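Local structure of uncharacterized protein (Mycobacterium tuberculosis CAS/NITR204, 5VYQ) at residues C63-V69 with Q86-L92. The protein probably transfers a formyl group from a folate cofactor to the amino sugar of dTDP-4-amino-4,6-dideoxyglucose. Numbering follows the deposited sequence. Where two conformers were deposited one is given.
With FON (N-{[4-({[(6R)-2-amino-5-formyl-4-oxo-1,4,5,6,7,8-hexahydropteridin-6-yl]methyl}amino)phenyl]carbonyl}-L-glutamic acid), chain C.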
loop_
_atom_site.group_PDB
_atom_site.type_symbol
_atom_site.label_atom_id
_atom_site.label_comp_id
_atom_site.label_asym_id
_atom_site.label_seq_id
_atom_site.Cartn_x
_atom_site.Cartn_y
_atom_site.Cartn_z
ATOM N N CYS A 63 -19.533 32.783 -2.360
ATOM C CA CYS A 63 -20.767 33.249 -1.763
ATOM C C CYS A 63 -20.924 32.682 -0.374
ATOM O O CYS A 63 -20.899 31.456 -0.180
ATOM C CB CYS A 63 -21.939 32.827 -2.638
ATOM S SG CYS A 63 -23.558 33.302 -1.988
ATOM N N ASP A 64 -21.040 33.580 0.601
ATOM C CA ASP A 64 -21.254 33.185 1.983
ATOM C C ASP A 64 -22.762 33.107 2.144
ATOM O O ASP A 64 -23.477 34.097 2.348
ATOM C CB ASP A 64 -20.634 34.170 2.974
ATOM C CG ASP A 64 -20.787 33.710 4.399
ATOM O OD1 ASP A 64 -21.834 33.092 4.746
ATOM O OD2 ASP A 64 -19.853 33.995 5.166
ATOM N N VAL A 65 -23.238 31.866 2.141
ATOM C CA VAL A 65 -24.624 31.550 2.180
ATOM C C VAL A 65 -25.336 32.077 3.419
ATOM O O VAL A 65 -26.461 32.549 3.327
ATOM C CB VAL A 65 -24.727 30.020 1.956
ATOM C CG1 VAL A 65 -25.990 29.422 2.501
ATOM C CG2 VAL A 65 -24.519 29.722 0.486
ATOM N N ALA A 66 -24.686 31.999 4.569
ATOM C CA ALA A 66 -25.271 32.488 5.796
ATOM C C ALA A 66 -25.461 34.012 5.762
ATOM O O ALA A 66 -26.463 34.510 6.229
ATOM C CB ALA A 66 -24.412 32.074 6.980
ATOM N N GLU A 67 -24.510 34.752 5.222
ATOM C CA GLU A 67 -24.669 36.198 5.165
ATOM C C GLU A 67 -25.654 36.631 4.076
ATOM O O GLU A 67 -26.257 37.696 4.199
ATOM C CB GLU A 67 -23.330 36.892 4.905
ATOM C CG GLU A 67 -22.261 36.606 5.949
ATOM C CD GLU A 67 -20.950 37.334 5.683
ATOM O OE1 GLU A 67 -20.195 37.561 6.660
ATOM O OE2 GLU A 67 -20.651 37.683 4.513
ATOM N N ARG A 68 -25.803 35.833 3.020
ATOM C CA ARG A 68 -26.535 36.258 1.839
ATOM C C ARG A 68 -27.914 35.617 1.678
ATOM O O ARG A 68 -28.519 35.753 0.604
ATOM C CB ARG A 68 -25.692 35.966 0.594
ATOM C CG ARG A 68 -24.375 36.720 0.541
ATOM C CD ARG A 68 -24.588 38.102 -0.069
ATOM N NE ARG A 68 -25.459 39.018 0.648
ATOM C CZ ARG A 68 -25.083 39.802 1.660
ATOM N NH1 ARG A 68 -23.854 39.759 2.143
ATOM N NH2 ARG A 68 -25.953 40.639 2.203
ATOM N N VAL A 69 -28.430 35.004 2.739
ATOM C CA VAL A 69 -29.707 34.266 2.687
ATOM C C VAL A 69 -30.843 35.082 2.082
ATOM O O VAL A 69 -31.617 34.594 1.211
ATOM C CB VAL A 69 -30.208 33.798 4.080
ATOM C CG1 VAL A 69 -31.492 32.995 3.954
ATOM C CG2 VAL A 69 -29.165 32.990 4.820
ATOM N N GLN A 86 -20.652 24.430 3.135
ATOM C CA GLN A 86 -21.315 25.347 4.075
ATOM C C GLN A 86 -22.756 24.886 4.336
ATOM O O GLN A 86 -23.518 24.727 3.382
ATOM C CB GLN A 86 -21.321 26.744 3.479
ATOM C CG GLN A 86 -21.925 27.743 4.458
ATOM C CD GLN A 86 -21.655 29.190 4.071
ATOM O OE1 GLN A 86 -21.527 29.529 2.891
ATOM N NE2 GLN A 86 -21.664 30.074 5.083
ATOM N N ARG A 87 -23.150 24.682 5.590
ATOM C CA ARG A 87 -24.519 24.293 5.902
ATOM C C ARG A 87 -25.468 25.425 5.511
ATOM O O ARG A 87 -25.152 26.603 5.654
ATOM C CB ARG A 87 -24.668 23.953 7.396
ATOM C CG ARG A 87 -25.910 23.144 7.712
ATOM C CD ARG A 87 -25.785 22.440 9.045
ATOM N NE ARG A 87 -26.971 21.661 9.360
ATOM C CZ ARG A 87 -26.932 20.673 10.238
ATOM N NH1 ARG A 87 -28.015 19.974 10.529
ATOM N NH2 ARG A 87 -25.775 20.377 10.812
ATOM N N PHE A 88 -26.634 25.059 4.990
ATOM C CA PHE A 88 -27.674 26.001 4.577
ATOM C C PHE A 88 -28.503 26.234 5.839
ATOM O O PHE A 88 -29.049 25.276 6.405
ATOM C CB PHE A 88 -28.555 25.399 3.489
ATOM C CG PHE A 88 -27.919 25.306 2.108
ATOM C CD1 PHE A 88 -28.727 24.976 1.038
ATOM C CD2 PHE A 88 -26.571 25.602 1.838
ATOM C CE1 PHE A 88 -28.244 24.862 -0.266
ATOM C CE2 PHE A 88 -26.083 25.491 0.550
ATOM C CZ PHE A 88 -26.901 25.140 -0.513
ATOM N N PRO A 89 -28.638 27.486 6.251
ATOM C CA PRO A 89 -29.503 27.717 7.406
ATOM C C PRO A 89 -30.985 27.571 7.139
ATOM O O PRO A 89 -31.426 27.561 5.976
ATOM C CB PRO A 89 -29.208 29.163 7.771
ATOM C CG PRO A 89 -28.825 29.778 6.471
ATOM C CD PRO A 89 -28.063 28.734 5.718
ATOM N N ALA A 90 -31.736 27.507 8.244
ATOM C CA ALA A 90 -33.178 27.353 8.151
ATOM C C ALA A 90 -33.798 28.385 7.208
ATOM O O ALA A 90 -34.630 28.034 6.380
ATOM C CB ALA A 90 -33.815 27.435 9.546
ATOM N N ALA A 91 -33.406 29.656 7.298
ATOM C CA ALA A 91 -34.086 30.670 6.489
ATOM C C ALA A 91 -33.909 30.429 4.979
ATOM O O ALA A 91 -34.764 30.797 4.171
ATOM C CB ALA A 91 -33.638 32.076 6.848
ATOM N N LEU A 92 -32.802 29.810 4.600
ATOM C CA LEU A 92 -32.540 29.541 3.211
ATOM C C LEU A 92 -33.371 28.345 2.794
ATOM O O LEU A 92 -34.139 28.453 1.852
ATOM C CB LEU A 92 -31.060 29.259 2.961
ATOM C CG LEU A 92 -30.694 28.874 1.526
ATOM C CD1 LEU A 92 -31.100 29.972 0.553
ATOM C CD2 LEU A 92 -29.196 28.627 1.414
HETATM N N1 FON C . -27.398 22.132 4.569
HETATM C C2 FON C . -28.342 21.418 5.173
HETATM N NA2 FON C . -29.257 22.078 5.938
HETATM N N3 FON C . -28.362 20.083 5.035
HETATM C C4 FON C . -27.457 19.397 4.294
HETATM O O4 FON C . -27.531 18.152 4.160
HETATM C C4A FON C . -26.420 20.164 3.583
HETATM N N5 FON C . -25.376 19.626 2.811
HETATM C C6 FON C . -24.168 20.464 2.747
HETATM C C7 FON C . -24.588 21.838 2.217
HETATM N N8 FON C . -25.575 22.387 3.114
HETATM C C8A FON C . -26.462 21.611 3.763
HETATM C C9 FON C . -23.407 20.542 4.090
HETATM N N10 FON C . -22.880 19.220 4.415
HETATM C C11 FON C . -20.694 18.359 7.848
HETATM C C12 FON C . -21.045 17.352 6.949
HETATM C C13 FON C . -21.775 17.665 5.808
HETATM C C14 FON C . -22.148 18.977 5.539
HETATM C C15 FON C . -21.807 19.993 6.425
HETATM C C16 FON C . -21.084 19.676 7.576
HETATM C C FON C . -19.889 17.988 9.100
HETATM O O FON C . -19.361 16.866 9.259
HETATM N N FON C . -19.739 18.935 10.032
HETATM C CA FON C . -18.923 18.770 11.235
HETATM C CB FON C . -17.855 19.867 11.372
HETATM C CG FON C . -16.936 19.836 10.145
HETATM C CD FON C . -15.592 20.525 10.269
HETATM O OE1 FON C . -15.092 20.676 11.404
HETATM O OE2 FON C . -14.999 20.881 9.217
HETATM C CT FON C . -19.824 18.740 12.433
HETATM O O1 FON C . -19.323 18.249 13.473
HETATM O O2 FON C . -21.000 19.174 12.339
HETATM C CP1 FON C . -25.471 18.491 2.256
HETATM O O3 FON C . -24.548 18.014 1.606
#
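Gln-86 lays its carboxamide across the first turn of helix 65-75 and grips it twice. NE2 donates to Asp-64 OD1 at 3.0 Å, nearly straight at 165° and close to the amide plane, while OE1 accepts from Val-65 N at 3.0 Å, the donor standing above the carbonyl plane. With CG anti to the backbone N (chi1 -177°), the extended chain carries the amide to the N-terminal end of the helix. Asp-64 is the N-cap: its OD1 also takes Glu-67 N, which arrives from the opposite face of the carboxylate to Gln-86 NE2.

Beside this polar end the packing tightens. Val-65 CG1 presses on Leu-92 CD2 at 3.5 Å, short for two carbons, and also touches Phe-88 CD2 and Pro-89 CD; Leu-92 CD2 lies over one face of the Phe-88 ring, near its rim. One turn on, Val-69 CG2 points at the CG corner of the Pro-89 ring, 3.6 Å away. Ala-66 and Ala-91 form the exposed border: Ala-91 CB still packs on Val-69 CG1, but Ala-66 CB only brushes Gln-86 NE2.

Residues 86-89 connect strand 78-82 to helix 90-95, and their backbone meets the folinic acid: Phe-88 O accepts from FON NA2 at 3.2 Å, Gln-86 O weakly from N8. Asp-133, Asp-137 and Lys-196 also bond the cofactor. Through side chain and carbonyl, Gln-86 thus links the helix cap to the pterin site.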